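Local coordinates for putative branched chain amino acid ABC transporter, periplasmic amino acid-binding protein (Brucella ovis, PDB 4XFK) that probably binds branched-chain and other small amino acids in the periplasm and delivers them to an ABC-type amino-acid transport system, at residues E109-N114 / Y130-S135; D347-F352 / S385-Q390. The protein carries 1 engineered substitution. All coordinates share one frame; numbering follows the deposited sequence.

In the fold
Interactions 1 and 2 meet where two sheets of this periplasmic binding protein fold come together. Interaction 1 joins the last two strands, 111-114 and 131-133, of the five-stranded parallel sheet. Interaction 2 lays the turn and strand at 347-352 against the chain at 385-390. Their centres are about 14 Å apart. They touch through R133 N and H348 O, 2.9 Å apart and probably hydrogen-bonded. H131 O and H348 ND1 probably bond as well, also at 2.9 Å. R133 NE also bonds to Q349 OE1. The S135 side chain is about 6 Å from a bound sodium ion, and that of D347 is about 9 Å from one.

Interaction 1: residues E109-N114 / Y130-S135; sequences EVLYLN and YHFRFS
In the parallel sheet of a periplasmic binding protein lobe, Y112, L113 and N114 of strand 111-114 pair with H131, F132 and R133 of strand 131-133. These are the last two strands of the parallel sheet; beyond them the R133 backbone bonds to H348 and A350. Their short axes diverge by only 14°. Four backbone bonds hold them: Y112 N to Y130 O at 2.8 Å, F132 N to Y112 O, N114 N to F132 O, and F134 N to N114 O. One side-chain bond is added on the face of Y112, H131, N114 and R133. There N114 ND2 donates to H131 NE2 at 3.1 Å. The bond lies in both the amide and the imidazole planes, although those planes are 49° apart. N114 reaches it with CG anti to the backbone N (chi1 168°). Beside it, Y112 CD2 meets the edge of the H131 ring, 3.6 Å from H131 CD2. The other face carries L113 and F132. Nearby, L111 CD2 touches the edge of the F132 ring, with CE1 at 3.7 Å, and L113 CD2 lies at the edge of the F134 ring. Before the strands, E109 CB sits over one face of the Y130 ring, 3.8 Å from its centroid, as a CH-pi contact. Y130 OH bonds to T323. N114 OD1 accepts from A117 N. The amide bond uses H131 NE2 as acceptor, consistent with a neutral ring whose proton is on ND1.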
ATOM      1  N   GLU A 109     -17.606  -9.602  16.312  1.00 11.74           N
ATOM      2  CA  GLU A 109     -17.148  -9.054  15.043  1.00 10.54           C
ATOM      3  C   GLU A 109     -15.667  -9.318  14.764  1.00  9.39           C
ATOM      4  O   GLU A 109     -14.847  -9.419  15.681  1.00 10.43           O
ATOM      5  CB  GLU A 109     -17.445  -7.553  14.980  1.00 11.47           C
ATOM      6  CG  GLU A 109     -18.933  -7.218  14.945  1.00 12.05           C
ATOM      7  CD  GLU A 109     -19.560  -7.064  16.324  1.00 13.43           C
ATOM      8  OE1 GLU A 109     -18.904  -7.392  17.336  1.00 14.41           O
ATOM      9  OE2 GLU A 109     -20.723  -6.601  16.389  1.00 15.56           O
ATOM     10  N   VAL A 110     -15.345  -9.425  13.478  1.00  9.42           N
ATOM     11  CA  VAL A 110     -13.983  -9.628  13.004  1.00  9.28           C
ATOM     12  C   VAL A 110     -13.479  -8.333  12.371  1.00  8.05           C
ATOM     13  O   VAL A 110     -14.233  -7.635  11.679  1.00  9.15           O
ATOM     14  CB  VAL A 110     -13.953 -10.798  11.985  1.00  9.41           C
ATOM     15  CG1 VAL A 110     -12.614 -10.895  11.260  1.00 10.32           C
ATOM     16  CG2 VAL A 110     -14.297 -12.117  12.681  1.00 11.85           C
ATOM     17  N   LEU A 111     -12.221  -7.995  12.639  1.00  8.18           N
ATOM     18  CA  LEU A 111     -11.590  -6.816  12.052  1.00  7.37           C
ATOM     19  C   LEU A 111     -10.819  -7.157  10.790  1.00  6.98           C
ATOM     20  O   LEU A 111     -10.155  -8.187  10.725  1.00  9.45           O
ATOM     21  CB  LEU A 111     -10.606  -6.192  13.040  1.00  9.45           C
ATOM     22  CG  LEU A 111     -11.156  -5.303  14.143  1.00 12.06           C
ATOM     23  CD1 LEU A 111     -10.146  -5.177  15.264  1.00 13.82           C
ATOM     24  CD2 LEU A 111     -11.500  -3.940  13.555  1.00 12.84           C
ATOM     25  N   TYR A 112     -10.893  -6.277   9.797  1.00  6.48           N
ATOM     26  CA  TYR A 112     -10.055  -6.399   8.613  1.00  6.36           C
ATOM     27  C   TYR A 112      -9.057  -5.232   8.625  1.00  6.29           C
ATOM     28  O   TYR A 112      -9.435  -4.066   8.455  1.00  7.37           O
ATOM     29  CB  TYR A 112     -10.916  -6.414   7.344  1.00  7.11           C
ATOM     30  CG  TYR A 112     -10.167  -6.325   6.028  1.00  6.70           C
ATOM     31  CD1 TYR A 112      -8.871  -6.833   5.883  1.00  6.32           C
ATOM     32  CD2 TYR A 112     -10.769  -5.732   4.921  1.00  6.37           C
ATOM     33  CE1 TYR A 112      -8.200  -6.727   4.668  1.00  7.01           C
ATOM     34  CE2 TYR A 112     -10.111  -5.627   3.725  1.00  7.76           C
ATOM     35  CZ  TYR A 112      -8.835  -6.120   3.599  1.00  8.38           C
ATOM     36  OH  TYR A 112      -8.205  -5.987   2.389  1.00 10.51           O
ATOM     37  N   LEU A 113      -7.792  -5.552   8.878  1.00  6.31           N
ATOM     38  CA  LEU A 113      -6.717  -4.572   8.764  1.00  6.48           C
ATOM     39  C   LEU A 113      -6.144  -4.651   7.362  1.00  6.79           C
ATOM     40  O   LEU A 113      -5.440  -5.595   7.000  1.00  6.83           O
ATOM     41  CB  LEU A 113      -5.626  -4.833   9.797  1.00  6.98           C
ATOM     42  CG  LEU A 113      -6.093  -4.965  11.249  1.00  8.97           C
ATOM     43  CD1 LEU A 113      -4.878  -5.147  12.139  1.00 11.88           C
ATOM     44  CD2 LEU A 113      -6.919  -3.771  11.697  1.00 10.42           C
ATOM     45  N   ASN A 114      -6.490  -3.651   6.570  1.00  6.03           N
ATOM     46  CA  ASN A 114      -6.062  -3.564   5.192  1.00  5.40           C
ATOM     47  C   ASN A 114      -4.727  -2.836   5.155  1.00  6.20           C
ATOM     48  O   ASN A 114      -4.645  -1.637   5.388  1.00  6.45           O
ATOM     49  CB  ASN A 114      -7.155  -2.835   4.411  1.00  6.51           C
ATOM     50  CG  ASN A 114      -6.723  -2.424   3.026  1.00  6.19           C
ATOM     51  OD1 ASN A 114      -5.624  -2.747   2.577  1.00  6.98           O
ATOM     52  ND2 ASN A 114      -7.593  -1.683   2.338  1.00  6.97           N
ATOM     53  N   TYR A 130     -15.523  -1.982  10.593  1.00  7.43           N
ATOM     54  CA  TYR A 130     -14.544  -3.013  10.941  1.00  8.14           C
ATOM     55  C   TYR A 130     -13.453  -3.207   9.888  1.00  8.28           C
ATOM     56  O   TYR A 130     -12.658  -4.137   9.980  1.00 10.93           O
ATOM     57  CB  TYR A 130     -15.244  -4.329  11.321  1.00  8.80           C
ATOM     58  CG  TYR A 130     -16.022  -4.208  12.617  1.00  8.91           C
ATOM     59  CD1 TYR A 130     -15.386  -4.354  13.848  1.00  9.70           C
ATOM     60  CD2 TYR A 130     -17.378  -3.894  12.616  1.00  9.48           C
ATOM     61  CE1 TYR A 130     -16.091  -4.221  15.043  1.00 11.30           C
ATOM     62  CE2 TYR A 130     -18.086  -3.755  13.801  1.00 10.55           C
ATOM     63  CZ  TYR A 130     -17.441  -3.916  15.007  1.00 11.82           C
ATOM     64  OH  TYR A 130     -18.153  -3.778  16.183  1.00 13.19           O
ATOM     65  N   HIS A 131     -13.423  -2.318   8.898  1.00  7.71           N
ATOM     66  CA  HIS A 131     -12.293  -2.199   7.987  1.00  6.61           C
ATOM     67  C   HIS A 131     -11.482  -0.953   8.344  1.00  6.58           C
ATOM     68  O   HIS A 131     -12.047   0.121   8.617  1.00  7.62           O
ATOM     69  CB  HIS A 131     -12.764  -2.113   6.527  1.00  6.94           C
ATOM     70  CG  HIS A 131     -11.726  -1.570   5.578  1.00  7.29           C
ATOM     71  ND1 HIS A 131     -11.644  -0.232   5.263  1.00  7.57           N
ATOM     72  CD2 HIS A 131     -10.734  -2.176   4.878  1.00  6.69           C
ATOM     73  CE1 HIS A 131     -10.640  -0.032   4.424  1.00  8.35           C
ATOM     74  NE2 HIS A 131     -10.073  -1.198   4.170  1.00  7.76           N
ATOM     75  N   PHE A 132     -10.159  -1.106   8.327  1.00  6.62           N
ATOM     76  CA  PHE A 132      -9.242   0.015   8.488  1.00  7.02           C
ATOM     77  C   PHE A 132      -8.182  -0.082   7.413  1.00  6.97           C
ATOM     78  O   PHE A 132      -7.587  -1.155   7.235  1.00  7.44           O
ATOM     79  CB  PHE A 132      -8.549  -0.039   9.851  1.00  7.80           C
ATOM     80  CG  PHE A 132      -9.446   0.272  11.009  1.00  7.56           C
ATOM     81  CD1 PHE A 132     -10.260  -0.704  11.556  1.00  7.81           C
ATOM     82  CD2 PHE A 132      -9.473   1.550  11.554  1.00  7.94           C
ATOM     83  CE1 PHE A 132     -11.082  -0.414  12.633  1.00  8.36           C
ATOM     84  CE2 PHE A 132     -10.279   1.841  12.635  1.00  8.00           C
ATOM     85  CZ  PHE A 132     -11.090   0.861  13.176  1.00  8.05           C
ATOM     86  N   ARG A 133      -7.922   1.026   6.725  1.00  5.74           N
ATOM     87  CA  ARG A 133      -6.849   1.066   5.731  1.00  6.36           C
ATOM     88  C   ARG A 133      -5.651   1.850   6.254  1.00  5.82           C
ATOM     89  O   ARG A 133      -5.779   3.011   6.667  1.00  6.84           O
ATOM     90  CB  ARG A 133      -7.318   1.652   4.392  1.00  7.21           C
ATOM     91  CG  ARG A 133      -6.144   1.957   3.469  1.00  7.79           C
ATOM     92  CD  ARG A 133      -6.464   1.869   1.993  1.00  6.94           C
ATOM     93  NE  ARG A 133      -7.499   2.802   1.568  1.00  6.87           N
ATOM     94  CZ  ARG A 133      -8.183   2.638   0.446  1.00  5.88           C
ATOM     95  NH1 ARG A 133      -9.118   3.512   0.094  1.00  6.44           N
ATOM     96  NH2 ARG A 133      -7.932   1.577  -0.310  1.00  6.24           N
ATOM     97  N   PHE A 134      -4.489   1.204   6.233  1.00  7.02           N
ATOM     98  CA  PHE A 134      -3.262   1.779   6.788  1.00  6.86           C
ATOM     99  C   PHE A 134      -2.288   2.294   5.735  1.00  6.68           C
ATOM    100  O   PHE A 134      -1.258   2.901   6.058  1.00  8.16           O
ATOM    101  CB  PHE A 134      -2.582   0.760   7.709  1.00  7.98           C
ATOM    102  CG  PHE A 134      -3.411   0.416   8.910  1.00  7.18           C
ATOM    103  CD1 PHE A 134      -3.322   1.167  10.072  1.00  8.13           C
ATOM    104  CD2 PHE A 134      -4.314  -0.632   8.860  1.00  7.95           C
ATOM    105  CE1 PHE A 134      -4.085   0.842  11.185  1.00  8.21           C
ATOM    106  CE2 PHE A 134      -5.096  -0.950   9.957  1.00  8.18           C
ATOM    107  CZ  PHE A 134      -4.976  -0.210  11.122  1.00  8.20           C
ATOM    108  N   SER A 135      -2.642   2.075   4.476  1.00  6.62           N
ATOM    109  CA  SER A 135      -1.786   2.400   3.348  1.00  6.58           C
ATOM    110  C   SER A 135      -2.322   3.614   2.592  1.00  5.40           C
ATOM    111  O   SER A 135      -3.407   4.123   2.896  1.00  6.06           O
ATOM    112  CB  SER A 135      -1.760   1.201   2.401  1.00  7.77           C
ATOM    113  OG  SER A 135      -3.046   1.009   1.840  1.00  7.79           O
TER

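Interaction 2: residues D347-F352 / S385-Q390; sequences DHQAKF and SIDPVQ
I386 lays its side chain against residues 349-351, which lead into strand 350-360, from the chain that leaves helix 382-385. This is a van der Waals contact of an irregular segment with a strand of the mixed sheet in the periplasmic binding protein fold. It involves side-chain carbons and backbone carbonyls. The two segments run almost oppositely, 172° apart from end to end. The CB of I386 is directed at the strand. CG1 lies anti to the backbone N (chi1 -164°) and meets Q349 CG at 4.0 Å. The other branch, CG2, touches K351 CD, where the lysine side chain crosses at about a right angle. At the tip, the extended chain brings CD1 to A350 O at 3.7 Å, near Q349 O, and to K351 CB at 3.9 Å. CG1, CG2 and CD1 thus lie along Q349, A350 and K351. Beside them, S385 CB packs on F352 O at 3.5 Å.

The polar ends have partners of their own. K351 NZ forms a salt bridge with D383, and Q349 OE1 accepts from R133 NE. Q349 NE2 donates to S135 O and to A350 O, the latter on a lone pair. An Asx turn precedes the strand: D347 OD1 accepts from Q349 N at 3.2 Å from above the carboxylate plane. D387 OD1 accepts from N137 ND2. D347 OD2 makes a salt bridge with R344, which would ease the charge of D347, whose OD2 is 5.5 Å from D387 OD1. Two waters link the far end of the contact. One is 2.7 Å from D347 OD2 and accepts from Q390 N. The second bonds to D387 OD2 at 2.8 Å, accepts from Q390 NE2, and reaches D347 OD2 only weakly.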
ATOM      1  N   ASP A 347     -13.848   7.436   7.841  1.00  9.14           N
ATOM      2  CA  ASP A 347     -13.753   6.464   6.760  1.00  8.74           C
ATOM      3  C   ASP A 347     -12.727   5.376   7.047  1.00  8.08           C
ATOM      4  O   ASP A 347     -12.623   4.414   6.299  1.00  9.07           O
ATOM      5  CB  ASP A 347     -13.440   7.161   5.424  1.00  9.20           C
ATOM      6  CG  ASP A 347     -12.150   7.985   5.452  1.00  9.02           C
ATOM      7  OD1 ASP A 347     -11.538   8.183   6.526  1.00  9.15           O
ATOM      8  OD2 ASP A 347     -11.754   8.461   4.365  1.00  9.90           O
ATOM      9  N   HIS A 348     -11.985   5.531   8.138  1.00  7.98           N
ATOM     10  CA  HIS A 348     -10.878   4.630   8.472  1.00  7.57           C
ATOM     11  C   HIS A 348      -9.780   4.598   7.403  1.00  7.19           C
ATOM     12  O   HIS A 348      -9.212   3.546   7.091  1.00  8.14           O
ATOM     13  CB  HIS A 348     -11.364   3.224   8.855  1.00  7.88           C
ATOM     14  CG  HIS A 348     -12.206   3.210  10.089  1.00  7.49           C
ATOM     15  ND1 HIS A 348     -12.884   2.089  10.518  1.00  7.71           N
ATOM     16  CD2 HIS A 348     -12.465   4.179  10.999  1.00  7.56           C
ATOM     17  CE1 HIS A 348     -13.536   2.375  11.632  1.00  7.35           C
ATOM     18  NE2 HIS A 348     -13.299   3.636  11.944  1.00  7.94           N
ATOM     19  N   GLN A 349      -9.481   5.779   6.869  1.00  7.84           N
ATOM     20  CA  GLN A 349      -8.272   6.005   6.093  1.00  6.98           C
ATOM     21  C   GLN A 349      -7.199   6.580   7.019  1.00  6.87           C
ATOM     22  O   GLN A 349      -7.430   7.589   7.688  1.00  7.56           O
ATOM     23  CB  GLN A 349      -8.555   6.985   4.946  1.00  7.56           C
ATOM     24  CG  GLN A 349      -7.324   7.411   4.173  1.00  7.57           C
ATOM     25  CD  GLN A 349      -6.611   6.230   3.532  1.00  7.15           C
ATOM     26  OE1 GLN A 349      -7.201   5.470   2.752  1.00  7.56           O
ATOM     27  NE2 GLN A 349      -5.334   6.065   3.860  1.00  7.26           N
ATOM     28  N   ALA A 350      -6.038   5.933   7.080  1.00  7.13           N
ATOM     29  CA  ALA A 350      -4.947   6.437   7.911  1.00  7.84           C
ATOM     30  C   ALA A 350      -4.365   7.732   7.347  1.00  7.26           C
ATOM     31  O   ALA A 350      -4.383   7.963   6.127  1.00  7.55           O
ATOM     32  CB  ALA A 350      -3.853   5.391   8.068  1.00  7.97           C
ATOM     33  N   LYS A 351      -3.869   8.568   8.259  1.00  7.27           N
ATOM     34  CA  LYS A 351      -3.241   9.849   7.949  1.00  7.69           C
ATOM     35  C   LYS A 351      -1.750   9.736   8.238  1.00  7.12           C
ATOM     36  O   LYS A 351      -1.358   9.367   9.347  1.00  7.58           O
ATOM     37  CB  LYS A 351      -3.860  10.965   8.789  1.00  9.46           C
ATOM     38  CG  LYS A 351      -3.304  12.334   8.453  1.00 11.91           C
ATOM     39  CD  LYS A 351      -4.270  13.447   8.822  1.00 18.61           C
ATOM     40  CE  LYS A 351      -4.256  13.738  10.292  1.00 21.98           C
ATOM     41  NZ  LYS A 351      -5.097  14.944  10.544  1.00 22.66           N
ATOM     42  N   PHE A 352      -0.922  10.048   7.243  1.00  6.93           N
ATOM     43  CA  PHE A 352       0.521   9.853   7.345  1.00  7.43           C
ATOM     44  C   PHE A 352       1.204  10.660   6.246  1.00  8.13           C
ATOM     45  O   PHE A 352       0.575  10.998   5.248  1.00  8.49           O
ATOM     46  CB  PHE A 352       0.861   8.364   7.181  1.00  8.36           C
ATOM     47  CG  PHE A 352       0.152   7.711   6.028  1.00  7.24           C
ATOM     48  CD1 PHE A 352       0.606   7.896   4.723  1.00  8.53           C
ATOM     49  CD2 PHE A 352      -0.985   6.949   6.235  1.00  7.73           C
ATOM     50  CE1 PHE A 352      -0.063   7.358   3.654  1.00  9.91           C
ATOM     51  CE2 PHE A 352      -1.662   6.390   5.162  1.00  7.57           C
ATOM     52  CZ  PHE A 352      -1.195   6.590   3.867  1.00  8.80           C
ATOM     53  N   SER A 385      -1.284  15.138   2.680  1.00  9.71           N
ATOM     54  CA  SER A 385      -1.329  13.883   1.923  1.00  8.48           C
ATOM     55  C   SER A 385      -2.702  13.221   1.870  1.00  8.80           C
ATOM     56  O   SER A 385      -3.115  12.712   0.822  1.00 10.14           O
ATOM     57  CB  SER A 385      -0.310  12.881   2.477  1.00  8.44           C
ATOM     58  OG  SER A 385       1.012  13.372   2.366  1.00  9.98           O
ATOM     59  N   ILE A 386      -3.395  13.187   3.003  1.00  9.68           N
ATOM     60  CA  ILE A 386      -4.646  12.439   3.064  1.00  9.23           C
ATOM     61  C   ILE A 386      -5.701  13.036   2.127  1.00 10.26           C
ATOM     62  O   ILE A 386      -5.810  14.258   1.993  1.00 11.62           O
ATOM     63  CB  ILE A 386      -5.168  12.325   4.520  1.00  8.82           C
ATOM     64  CG1 ILE A 386      -6.239  11.233   4.608  1.00  8.31           C
ATOM     65  CG2 ILE A 386      -5.668  13.695   5.064  1.00 11.08           C
ATOM     66  CD1 ILE A 386      -6.642  10.880   6.023  1.00  8.82           C
ATOM     67  N   ASP A 387      -6.447  12.169   1.446  1.00  9.20           N
ATOM     68  CA  ASP A 387      -7.469  12.623   0.509  1.00 10.13           C
ATOM     69  C   ASP A 387      -8.716  13.050   1.275  1.00  9.83           C
ATOM     70  O   ASP A 387      -8.895  12.662   2.426  1.00 10.36           O
ATOM     71  CB  ASP A 387      -7.791  11.521  -0.525  1.00 11.06           C
ATOM     72  CG  ASP A 387      -8.218  10.192   0.112  1.00 12.54           C
ATOM     73  OD1 ASP A 387      -7.559   9.720   1.065  1.00 12.45           O
ATOM     74  OD2 ASP A 387      -9.208   9.600  -0.372  1.00 14.57           O
ATOM     75  N   PRO A 388      -9.577  13.859   0.649  1.00 12.32           N
ATOM     76  CA  PRO A 388     -10.816  14.245   1.330  1.00 12.71           C
ATOM     77  C   PRO A 388     -11.694  13.024   1.554  1.00 12.22           C
ATOM     78  O   PRO A 388     -11.590  12.051   0.813  1.00 13.43           O
ATOM     79  CB  PRO A 388     -11.492  15.186   0.326  1.00 15.87           C
ATOM     80  CG  PRO A 388     -10.400  15.653  -0.566  1.00 17.80           C
ATOM     81  CD  PRO A 388      -9.415  14.533  -0.651  1.00 15.22           C
ATOM     82  N   VAL A 389     -12.538  13.063   2.575  1.00 11.37           N
ATOM     83  CA  VAL A 389     -13.494  11.993   2.786  1.00 10.90           C
ATOM     84  C   VAL A 389     -14.372  11.906   1.541  1.00 12.21           C
ATOM     85  O   VAL A 389     -14.898  12.911   1.051  1.00 13.56           O
ATOM     86  CB  VAL A 389     -14.339  12.242   4.041  1.00 10.92           C
ATOM     87  CG1 VAL A 389     -15.426  11.194   4.168  1.00 11.73           C
ATOM     88  CG2 VAL A 389     -13.452  12.229   5.275  1.00 11.15           C
ATOM     89  N   GLN A 390     -14.494  10.704   0.999  1.00 12.31           N
ATOM     90  CA  GLN A 390     -15.207  10.512  -0.254  1.00 12.14           C
ATOM     91  C   GLN A 390     -16.696  10.746  -0.081  1.00 13.82           C
ATOM     92  O   GLN A 390     -17.267  10.423   0.957  1.00 15.05           O
ATOM     93  CB  GLN A 390     -14.961   9.114  -0.807  1.00 11.52           C
ATOM     94  CG  GLN A 390     -13.532   8.854  -1.234  1.00 11.86           C
ATOM     95  CD  GLN A 390     -13.339   7.426  -1.673  1.00 12.16           C
ATOM     96  OE1 GLN A 390     -13.937   6.979  -2.650  1.00 13.26           O
ATOM     97  NE2 GLN A 390     -12.515   6.693  -0.944  1.00 11.59           N
TER
HETATM   98  O   HOH W   1     -13.253   8.394   2.158  1.00 11.12           O
HETATM   99  O   HOH W   2     -10.636   7.809   1.210  1.00 17.22           O